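Local coordinates for protein peptide methionine sulfoxide reductase MsrA (Corynebacterium diphtheriae, PDB 4D7L) that reduces the S-epimer of methionine sulfoxide in proteins to methionine, probably as a repair enzyme, and is regenerated by thiol-disulfide exchange, at residues C72-E77 with Q215-K220; Q49-L54 with V87-G92. One frame throughout, in Å; residues are numbered along the deposited sequence.

Contact 1: C72-E77 with Q215-K220; sequences CYWGAE and QQYLHK
The carboxylate of Glu-77 reaches across to Gln-216 and receives two hydrogen bonds from it, one on each oxygen. The backbone N of Gln-216 donates to Glu-77 OE1 at 2.8 Å, and its side-chain NE2 donates to Glu-77 OE2 at the same length, nearly straight. Both oxygens use their syn lone pairs, and OE2 lies in the plane of the Gln-216 amide although the carboxylate and amide planes are 65° apart. Glutamate suits this buried place because its extended chain carries two strong acceptors over the gap; OE2 is also hydrogen-bonded to Thr-89. A turn about CB-CG (chi2 91°) brings the Gln-216 amide back to Glu-77, while its OE1 is taken by Ala-52 N.

These are the first turns of two helices, 73-81 and 217-220, with Cys-72 and Gln-216 at their N-cap positions. Cys-72 is the predicted active-site cysteine of the MsrA family, and here it forms a disulfide with Cys-226. Trp-74, two residues on in the sequence, stacks against Tyr-217. The phenol ring of Tyr-217 lies over one face of the indole, its centroid 3.9 Å from that of the six-membered ring of Trp-74 and the planes 24° apart. Its CB adds a CH-pi contact over the five-membered ring. Two wide aromatics can stack here and still keep their polar ends bonded, Trp-74 NE1 with His-214 ND1 and Tyr-217 OH with Asn-221 ND2.

Leu-218 fills in beside the stack, its CG 3.9 Å from Trp-74 CB. A water links the backbones, donating to Trp-74 O and accepting from Leu-218 N, each at 2.9 Å. Within 215-220, Lys-220 NZ donates to Gln-215 O at 2.8 Å, while the Gln-215 NE2 group is bonded to Val-91 O and Ala-210 O.

Contact 2: Q49-L54 with V87-G92; sequences QPHAVL and VYTSVG
His-51 extends its imidazole from an irregular loop to the strand, where NE2 donates to Thr-89 OG1 at 2.7 Å. The bond is moderately bent, 143° at the hydrogen, but the threonine oxygen lies close to the ring plane, at its edge. With CG anti to the backbone N, chi1 -162° puts the ring between the loop's own backbone N-H groups and the strand. Its other nitrogen turns back: His-51 ND1 accepts from Leu-54 N at 3.0 Å and from Val-53 N at 3.2 Å, both donors tilted out of the ring plane. Histidine suits this place because one ring can offer a donor on one side and an acceptor on the other, and the three bonds together fix its rotation.

Thr-89 sets OG1 between its backbone N and carbonyl carbon (chi1 65°), where it meets the imidazole and also bonds Glu-77 OE2. Leu-54 lays CG over one imidazole face, offset toward the rim, and its CD1 comes 3.5 Å from Val-87 O, a carbonyl hydrogen-bonded to Thr-56 OG1. Tyr-88 points its CB away from the loop, yet its CD1 comes near His-51 CB, and a water in the ring plane joins its OH to Gln-49 O. Val-87 and Tyr-88 both pair with Val-120, forming a classic beta bulge in strand 86-94.

Since ND1 acts as an acceptor while NE2 carries a proton, the bonding is consistent with a neutral, NE2-protonated imidazole; with OG1 accepting from His-51, the Thr-89 hydroxyl probably gives its own proton to Glu-77 OE2.

In the fold
Both contacts meet on the same side of the chain's centre, their centres about 10 Å apart, and their segments alternate along the sequence. Contact 1 joins two helix starts beside the disulfide and is only partly buried, with an aromatic stack as its main apolar element. Contact 2 is buried, smaller in surface, and fastens the loop before strand 64-69 to strand 86-94 of the six-stranded mixed sheet through one direct hydrogen bond, a water bridge and leucine packing. Two probable hydrogen bonds join the contacts into one polar network. Helix 73-81 bears 215-220 and strand 86-94, which follows it in the chain, bears 49-54.

Contact 1: C72-E77 with Q215-K220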
# COMPACT_ATOMS: atom_id res chain seq x y z
N CYS A 72 3.05 3.90 5.97
CA CYS A 72 1.81 3.91 6.77
C CYS A 72 0.58 4.02 5.88
O CYS A 72 0.38 5.04 5.21
CB CYS A 72 1.83 5.07 7.77
SG CYS A 72 0.21 5.31 8.59
N TYR A 73 -0.22 2.95 5.82
CA TYR A 73 -1.32 3.00 4.85
C TYR A 73 -2.46 4.00 5.18
O TYR A 73 -3.29 4.26 4.33
CB TYR A 73 -1.92 1.63 4.52
CG TYR A 73 -2.35 0.70 5.64
CD1 TYR A 73 -3.03 1.18 6.76
CD2 TYR A 73 -2.36 -0.68 5.42
CE1 TYR A 73 -3.50 0.32 7.74
CE2 TYR A 73 -2.85 -1.55 6.37
CZ TYR A 73 -3.43 -1.05 7.53
OH TYR A 73 -3.95 -1.92 8.47
N TRP A 74 -2.56 4.50 6.41
CA TRP A 74 -3.62 5.47 6.71
C TRP A 74 -3.45 6.72 5.86
O TRP A 74 -4.40 7.20 5.23
CB TRP A 74 -3.61 5.88 8.17
CG TRP A 74 -3.90 4.79 9.14
CD1 TRP A 74 -4.53 3.59 8.92
CD2 TRP A 74 -3.55 4.82 10.52
NE1 TRP A 74 -4.60 2.87 10.10
CE2 TRP A 74 -4.00 3.61 11.10
CE3 TRP A 74 -2.91 5.77 11.33
CZ2 TRP A 74 -3.84 3.33 12.45
CZ3 TRP A 74 -2.73 5.48 12.68
CH2 TRP A 74 -3.20 4.28 13.23
N GLY A 75 -2.24 7.26 5.85
CA GLY A 75 -1.95 8.47 5.09
C GLY A 75 -1.99 8.17 3.61
O GLY A 75 -2.45 8.98 2.82
N ALA A 76 -1.48 7.01 3.24
CA ALA A 76 -1.47 6.62 1.85
C ALA A 76 -2.89 6.46 1.32
O ALA A 76 -3.16 6.84 0.19
CB ALA A 76 -0.68 5.32 1.68
N GLU A 77 -3.80 5.90 2.11
CA GLU A 77 -5.16 5.69 1.59
C GLU A 77 -5.83 7.03 1.31
O GLU A 77 -6.53 7.19 0.30
CB GLU A 77 -6.04 4.88 2.55
CG GLU A 77 -7.24 4.25 1.77
CD GLU A 77 -8.45 3.84 2.62
OE1 GLU A 77 -8.37 3.85 3.88
OE2 GLU A 77 -9.49 3.49 2.03
N GLN A 215 -10.13 1.04 7.69
CA GLN A 215 -10.64 1.54 6.41
C GLN A 215 -11.04 2.99 6.56
O GLN A 215 -11.88 3.31 7.38
CB GLN A 215 -11.83 0.69 5.95
CG GLN A 215 -11.52 -0.81 5.93
CD GLN A 215 -10.36 -1.16 4.97
OE1 GLN A 215 -10.18 -0.50 3.95
NE2 GLN A 215 -9.60 -2.22 5.28
N GLN A 216 -10.40 3.87 5.80
CA GLN A 216 -10.60 5.32 5.91
C GLN A 216 -10.43 5.81 7.34
O GLN A 216 -11.15 6.68 7.81
CB GLN A 216 -11.99 5.71 5.38
CG GLN A 216 -12.21 5.36 3.91
CD GLN A 216 -12.81 3.98 3.73
OE1 GLN A 216 -13.91 3.71 4.21
NE2 GLN A 216 -12.09 3.10 3.03
N TYR A 217 -9.44 5.25 8.02
CA TYR A 217 -9.18 5.59 9.42
C TYR A 217 -9.11 7.10 9.68
O TYR A 217 -9.70 7.61 10.64
CB TYR A 217 -7.85 4.94 9.87
CG TYR A 217 -7.47 5.29 11.28
CD1 TYR A 217 -8.11 4.70 12.36
CD2 TYR A 217 -6.44 6.22 11.54
CE1 TYR A 217 -7.75 5.02 13.67
CE2 TYR A 217 -6.08 6.54 12.85
CZ TYR A 217 -6.74 5.94 13.90
OH TYR A 217 -6.38 6.26 15.20
N LEU A 218 -8.38 7.81 8.84
CA LEU A 218 -8.15 9.23 9.08
C LEU A 218 -9.41 10.05 8.88
O LEU A 218 -9.57 11.11 9.48
CB LEU A 218 -7.04 9.74 8.17
CG LEU A 218 -5.68 9.12 8.46
CD1 LEU A 218 -4.65 9.70 7.51
CD2 LEU A 218 -5.28 9.33 9.94
N HIS A 219 -10.33 9.56 8.04
CA HIS A 219 -11.62 10.23 7.91
C HIS A 219 -12.52 9.97 9.13
O HIS A 219 -13.16 10.88 9.66
CB HIS A 219 -12.34 9.79 6.63
CG HIS A 219 -13.66 10.48 6.44
ND1 HIS A 219 -13.76 11.75 5.92
CD2 HIS A 219 -14.91 10.11 6.78
CE1 HIS A 219 -15.03 12.12 5.90
NE2 HIS A 219 -15.75 11.14 6.41
N LYS A 220 -12.59 8.71 9.55
CA LYS A 220 -13.43 8.30 10.67
C LYS A 220 -12.93 8.89 11.98
O LYS A 220 -13.73 9.17 12.87
CB LYS A 220 -13.46 6.77 10.80
CG LYS A 220 -14.18 6.05 9.66
CD LYS A 220 -13.91 4.55 9.72
CE LYS A 220 -14.62 3.78 8.62
NZ LYS A 220 -14.16 2.35 8.64
O HOH W 1 -7.02 6.70 6.48

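Contact 2: Q49-L54 with V87-G92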
# COMPACT_ATOMS: atom_id res chain seq x y z
N GLN A 49 -17.78 -2.28 4.50
CA GLN A 49 -18.83 -1.29 4.32
C GLN A 49 -18.41 -0.35 3.20
O GLN A 49 -17.22 -0.26 2.89
CB GLN A 49 -19.06 -0.51 5.62
CG GLN A 49 -19.53 -1.38 6.76
CD GLN A 49 -20.85 -2.07 6.44
OE1 GLN A 49 -21.87 -1.41 6.24
NE2 GLN A 49 -20.82 -3.40 6.35
N PRO A 50 -19.37 0.33 2.58
CA PRO A 50 -19.05 1.32 1.55
C PRO A 50 -18.04 2.34 2.04
O PRO A 50 -18.06 2.69 3.23
CB PRO A 50 -20.39 2.00 1.27
CG PRO A 50 -21.40 0.95 1.59
CD PRO A 50 -20.83 0.19 2.76
N HIS A 51 -17.14 2.75 1.15
CA HIS A 51 -16.08 3.71 1.43
C HIS A 51 -16.67 4.94 2.16
O HIS A 51 -17.65 5.53 1.70
CB HIS A 51 -15.43 4.14 0.12
CG HIS A 51 -14.08 4.78 0.27
ND1 HIS A 51 -13.93 6.12 0.57
CD2 HIS A 51 -12.84 4.30 0.05
CE1 HIS A 51 -12.64 6.42 0.58
NE2 HIS A 51 -11.96 5.33 0.28
N ALA A 52 -16.04 5.33 3.27
CA ALA A 52 -16.57 6.40 4.12
C ALA A 52 -16.61 7.75 3.42
O ALA A 52 -17.39 8.64 3.80
CB ALA A 52 -15.74 6.50 5.41
N VAL A 53 -15.78 7.94 2.40
CA VAL A 53 -15.79 9.22 1.66
C VAL A 53 -16.44 9.06 0.28
O VAL A 53 -17.26 9.88 -0.15
CB VAL A 53 -14.35 9.75 1.50
CG1 VAL A 53 -14.36 11.12 0.80
CG2 VAL A 53 -13.69 9.88 2.89
N LEU A 54 -16.04 8.01 -0.42
CA LEU A 54 -16.44 7.82 -1.81
C LEU A 54 -17.78 7.10 -1.95
O LEU A 54 -18.44 7.19 -2.99
CB LEU A 54 -15.34 7.05 -2.55
CG LEU A 54 -13.95 7.69 -2.62
CD1 LEU A 54 -12.94 6.80 -3.38
CD2 LEU A 54 -14.02 9.07 -3.26
N VAL A 87 -11.87 5.63 -7.71
CA VAL A 87 -13.30 5.49 -7.41
C VAL A 87 -13.58 4.66 -6.16
O VAL A 87 -14.68 4.70 -5.63
CB VAL A 87 -14.08 4.89 -8.61
CG1 VAL A 87 -14.10 5.87 -9.77
CG2 VAL A 87 -13.48 3.58 -9.03
N TYR A 88 -12.57 3.92 -5.70
CA TYR A 88 -12.66 3.14 -4.46
C TYR A 88 -11.24 2.90 -3.94
O TYR A 88 -10.31 2.73 -4.74
CB TYR A 88 -13.37 1.80 -4.69
CG TYR A 88 -13.39 0.87 -3.48
CD1 TYR A 88 -14.32 1.05 -2.46
CD2 TYR A 88 -12.48 -0.19 -3.37
CE1 TYR A 88 -14.35 0.19 -1.35
CE2 TYR A 88 -12.49 -1.05 -2.26
CZ TYR A 88 -13.44 -0.87 -1.26
OH TYR A 88 -13.47 -1.70 -0.16
N THR A 89 -11.08 2.88 -2.62
CA THR A 89 -9.83 2.42 -2.02
C THR A 89 -10.11 1.52 -0.81
O THR A 89 -11.20 1.56 -0.23
CB THR A 89 -8.93 3.58 -1.53
OG1 THR A 89 -9.58 4.27 -0.46
CG2 THR A 89 -8.59 4.55 -2.66
N SER A 90 -9.13 0.71 -0.43
CA SER A 90 -9.15 0.04 0.88
C SER A 90 -7.71 -0.13 1.33
O SER A 90 -6.78 0.11 0.55
CB SER A 90 -9.87 -1.33 0.81
OG SER A 90 -9.08 -2.30 0.13
N VAL A 91 -7.53 -0.51 2.59
CA VAL A 91 -6.20 -0.82 3.10
C VAL A 91 -6.11 -2.24 3.59
O VAL A 91 -7.11 -2.88 4.00
CB VAL A 91 -5.77 0.13 4.25
CG1 VAL A 91 -5.61 1.55 3.70
CG2 VAL A 91 -6.78 0.10 5.41
N GLY A 92 -4.90 -2.77 3.53
CA GLY A 92 -4.74 -4.16 3.90
C GLY A 92 -3.31 -4.57 3.65
O GLY A 92 -2.38 -3.76 3.71
O HOH W 2 -14.67 -0.94 1.90